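Local coordinates for protein AlyQ (Persicobacter sp. CCB-QB2, PDB 7D2A) that binds uronic acid sugars of alginate through a family 32 carbohydrate-binding module, here holding a 4,5-unsaturated mannuronic acid, at residues Ala60-Gly65 with Glu99-Thr104. Sequence-based numbering, arbitrary orientation. Where two conformers were deposited one is given.
Sequences AAWYNG and ESYSFT. With MAW (4-deoxy-alpha-L-erythro-hex-4-enopyranuronic acid), chain B.
Ala60 and Glu99 form an antiparallel hydrogen-bonded pair. Ala60 N donates to Glu99 O at 3.0 Å, and Glu99 N donates to Ala60 O at 2.8 Å. A polar chain runs beside this pair. Trp62 NE1 gives its N-H to Tyr101 OH at 3.0 Å, with the hydroxyl at the indole edge, 20° out of the ring plane. Tyr101 OH in turn donates to Glu99 OE2 at 2.7 Å, from above the carboxylate plane. The hydroxyl thus accepts one bond and donates another. Ser92 OG holds the other carboxylate oxygen, Glu99 OE1. Trp62 CG stands anti to the carbonyl carbon (chi1 -64°), which helps bring the indole N-H to the phenol. The apolar contact is slight: Ala60 CB lies 4.2 Å from Tyr101 CE2, at the ring edge. A phenylalanine in place of Tyr101 would probably leave the indole N-H and Glu99 OE2 without this shared partner. Beyond Trp62 the chain makes a type II turn to Gly65, carrying Tyr63 into the glycan pocket. In the beta-sandwich, strand 99-103 pairs with strand 52-62, while Phe72 of strand 70-77 in the other sheet meets both the Trp62 and Tyr101 rings.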
ATOM      1  N   ALA A  60       1.862   3.586   4.535  1.00  9.75           N
ATOM      2  CA  ALA A  60       2.871   3.046   3.592  1.00  9.45           C
ATOM      3  C   ALA A  60       4.160   3.830   3.732  1.00  9.93           C
ATOM      4  O   ALA A  60       4.139   5.073   3.858  1.00 10.36           O
ATOM      5  CB  ALA A  60       2.390   3.047   2.161  1.00 10.37           C
ATOM      6  N   ALA A  61       5.246   3.087   3.739  1.00 10.09           N
ATOM      7  CA  ALA A  61       6.617   3.624   3.626  1.00 10.49           C
ATOM      8  C   ALA A  61       7.079   3.404   2.204  1.00  9.66           C
ATOM      9  O   ALA A  61       6.998   2.282   1.679  1.00 10.90           O
ATOM     10  CB  ALA A  61       7.533   2.971   4.637  1.00  9.76           C
ATOM     11  N   TRP A  62       7.604   4.457   1.605  1.00  9.51           N
ATOM     12  CA  TRP A  62       7.987   4.483   0.183  1.00 10.59           C
ATOM     13  C   TRP A  62       9.493   4.344  -0.006  1.00 10.98           C
ATOM     14  O   TRP A  62      10.274   4.917   0.759  1.00 10.25           O
ATOM     15  CB  TRP A  62       7.482   5.768  -0.437  1.00 11.54           C
ATOM     16  CG  TRP A  62       5.992   5.837  -0.438  1.00 11.14           C
ATOM     17  CD1 TRP A  62       5.223   6.426   0.519  1.00 12.34           C
ATOM     18  CD2 TRP A  62       5.107   5.330  -1.438  1.00 11.78           C
ATOM     19  NE1 TRP A  62       3.901   6.245   0.225  1.00 12.20           N
ATOM     20  CE2 TRP A  62       3.788   5.602  -0.985  1.00 11.68           C
ATOM     21  CE3 TRP A  62       5.301   4.643  -2.645  1.00 11.75           C
ATOM     22  CZ2 TRP A  62       2.675   5.216  -1.747  1.00 11.95           C
ATOM     23  CZ3 TRP A  62       4.206   4.248  -3.370  1.00 11.06           C
ATOM     24  CH2 TRP A  62       2.909   4.522  -2.912  1.00 10.80           C
ATOM     25  N   TYR A  63       9.863   3.561  -1.005  1.00 10.86           N
ATOM     26  CA  TYR A  63      11.296   3.428  -1.377  1.00 11.70           C
ATOM     27  C   TYR A  63      11.781   4.789  -1.848  1.00 11.36           C
ATOM     28  O   TYR A  63      11.080   5.422  -2.644  1.00 11.95           O
ATOM     29  CB  TYR A  63      11.447   2.424  -2.510  1.00 12.60           C
ATOM     30  CG  TYR A  63      12.849   2.204  -3.010  1.00 13.25           C
ATOM     31  CD1 TYR A  63      13.828   1.675  -2.185  1.00 14.61           C
ATOM     32  CD2 TYR A  63      13.158   2.493  -4.324  1.00 14.25           C
ATOM     33  CE1 TYR A  63      15.093   1.413  -2.668  1.00 15.75           C
ATOM     34  CE2 TYR A  63      14.422   2.216  -4.819  1.00 15.98           C
ATOM     35  CZ  TYR A  63      15.383   1.699  -3.986  1.00 16.97           C
ATOM     36  OH  TYR A  63      16.630   1.481  -4.519  1.00 18.58           O
ATOM     37  N   ASN A  64      12.928   5.246  -1.353  1.00 12.36           N
ATOM     38  CA  ASN A  64      13.445   6.590  -1.703  1.00 12.90           C
ATOM     39  C   ASN A  64      12.384   7.634  -1.343  1.00 13.09           C
ATOM     40  O   ASN A  64      12.209   8.653  -2.054  1.00 12.51           O
ATOM     41  CB  ASN A  64      13.876   6.671  -3.164  1.00 15.36           C
ATOM     42  CG  ASN A  64      15.152   5.916  -3.451  1.00 18.84           C
ATOM     43  OD1 ASN A  64      15.885   5.578  -2.532  1.00 21.85           O
ATOM     44  ND2 ASN A  64      15.401   5.652  -4.715  1.00 22.38           N
ATOM     45  N   GLY A  65      11.655   7.392  -0.257  1.00 11.98           N
ATOM     46  CA  GLY A  65      10.484   8.196   0.072  1.00 13.10           C
ATOM     47  C   GLY A  65      10.853   9.598   0.471  1.00 13.10           C
ATOM     48  O   GLY A  65       9.946  10.475   0.447  1.00 13.97           O
ATOM     49  N   GLU A  99       3.988   6.479   6.331  1.00 10.47           N
ATOM     50  CA  GLU A  99       3.154   7.690   6.166  1.00 11.78           C
ATOM     51  C   GLU A  99       1.698   7.261   6.204  1.00 11.52           C
ATOM     52  O   GLU A  99       1.326   6.334   5.494  1.00 11.07           O
ATOM     53  CB  GLU A  99       3.540   8.351   4.847  1.00 11.46           C
ATOM     54  CG  GLU A  99       2.808   9.642   4.557  1.00 13.53           C
ATOM     55  CD  GLU A  99       3.594  10.434   3.511  1.00 14.36           C
ATOM     56  OE1 GLU A  99       4.698  10.948   3.855  1.00 13.32           O
ATOM     57  OE2 GLU A  99       3.121  10.542   2.372  1.00 14.38           O
ATOM     58  N   SER A 100       0.876   7.973   6.955  1.00 11.16           N
ATOM     59  CA  SER A 100      -0.543   7.590   7.192  0.50 11.69           C
ATOM     60  C   SER A 100      -1.508   8.223   6.179  1.00 11.73           C
ATOM     61  O   SER A 100      -1.435   9.438   5.888  1.00 11.66           O
ATOM     62  CB  SER A 100      -0.943   7.927   8.586  0.50 12.25           C
ATOM     63  OG  SER A 100      -0.112   7.228   9.484  0.50 14.96           O
ATOM     64  N   TYR A 101      -2.347   7.384   5.628  1.00 10.51           N
ATOM     65  CA  TYR A 101      -3.451   7.792   4.703  1.00 10.94           C
ATOM     66  C   TYR A 101      -4.731   7.299   5.365  1.00 11.00           C
ATOM     67  O   TYR A 101      -5.046   6.104   5.409  1.00 11.21           O
ATOM     68  CB  TYR A 101      -3.219   7.200   3.323  1.00 10.34           C
ATOM     69  CG  TYR A 101      -1.828   7.449   2.806  1.00 10.76           C
ATOM     70  CD1 TYR A 101      -1.385   8.741   2.657  1.00 10.73           C
ATOM     71  CD2 TYR A 101      -0.954   6.402   2.604  1.00 11.52           C
ATOM     72  CE1 TYR A 101      -0.094   9.012   2.245  1.00 10.83           C
ATOM     73  CE2 TYR A 101       0.339   6.659   2.151  1.00 11.97           C
ATOM     74  CZ  TYR A 101       0.768   7.969   1.979  1.00 10.92           C
ATOM     75  OH  TYR A 101       2.074   8.214   1.592  1.00 11.89           O
ATOM     76  N   SER A 102      -5.471   8.263   5.901  1.00 11.00           N
ATOM     77  CA  SER A 102      -6.684   8.063   6.722  1.00 11.67           C
ATOM     78  C   SER A 102      -7.908   8.339   5.847  1.00 10.08           C
ATOM     79  O   SER A 102      -7.797   9.116   4.870  1.00 11.48           O
ATOM     80  CB  SER A 102      -6.689   8.998   7.940  1.00 12.71           C
ATOM     81  OG  SER A 102      -5.669   8.635   8.864  1.00 16.48           O
ATOM     82  N   PHE A 103      -9.030   7.702   6.167  1.00 10.30           N
ATOM     83  CA  PHE A 103     -10.291   7.863   5.419  1.00  9.93           C
ATOM     84  C   PHE A 103     -11.412   7.440   6.334  1.00 10.97           C
ATOM     85  O   PHE A 103     -11.236   6.717   7.319  1.00 11.09           O
ATOM     86  CB  PHE A 103     -10.259   7.060   4.115  1.00  9.88           C
ATOM     87  CG  PHE A 103      -9.704   5.665   4.215  1.00 10.00           C
ATOM     88  CD1 PHE A 103     -10.469   4.608   4.677  1.00  9.87           C
ATOM     89  CD2 PHE A 103      -8.352   5.452   4.007  1.00  9.99           C
ATOM     90  CE1 PHE A 103      -9.921   3.352   4.850  1.00 10.18           C
ATOM     91  CE2 PHE A 103      -7.793   4.185   4.140  1.00 10.12           C
ATOM     92  CZ  PHE A 103      -8.581   3.134   4.562  1.00  9.40           C
ATOM     93  N   THR A 104     -12.633   7.834   5.989  1.00 10.94           N
ATOM     94  CA  THR A 104     -13.820   7.434   6.766  1.00 10.81           C
ATOM     95  C   THR A 104     -13.883   5.922   6.948  1.00 10.42           C
ATOM     96  O   THR A 104     -13.691   5.182   5.982  1.00 10.96           O
ATOM     97  CB  THR A 104     -15.103   7.961   6.086  1.00 10.39           C
ATOM     98  OG1 THR A 104     -14.912   9.350   5.902  1.00 11.47           O
ATOM     99  CG2 THR A 104     -16.344   7.661   6.888  1.00 10.86           C
TER
HETATM  100  C1  MAW B   2      14.607   0.186 -10.585  1.00 19.57           C
HETATM  101  C2  MAW B   2      14.819  -1.078  -9.852  1.00 17.55           C
HETATM  102  O2  MAW B   2      15.855  -0.997  -8.831  1.00 20.91           O
HETATM  103  C3  MAW B   2      13.450  -1.440  -9.213  1.00 18.42           C
HETATM  104  O3  MAW B   2      13.594  -2.449  -8.231  1.00 16.27           O
HETATM  105  C4  MAW B   2      12.833  -0.173  -8.599  1.00 19.10           C
HETATM  106  C5  MAW B   2      13.323   1.030  -8.774  1.00 18.02           C
HETATM  107  O5  MAW B   2      14.475   1.253  -9.632  1.00 19.81           O
HETATM  108  C6  MAW B   2      12.768   2.231  -8.222  1.00 17.16           C
HETATM  109  O6A MAW B   2      13.327   3.330  -8.534  1.00 16.45           O
HETATM  110  O6B MAW B   2      11.712   2.207  -7.483  1.00 14.68           O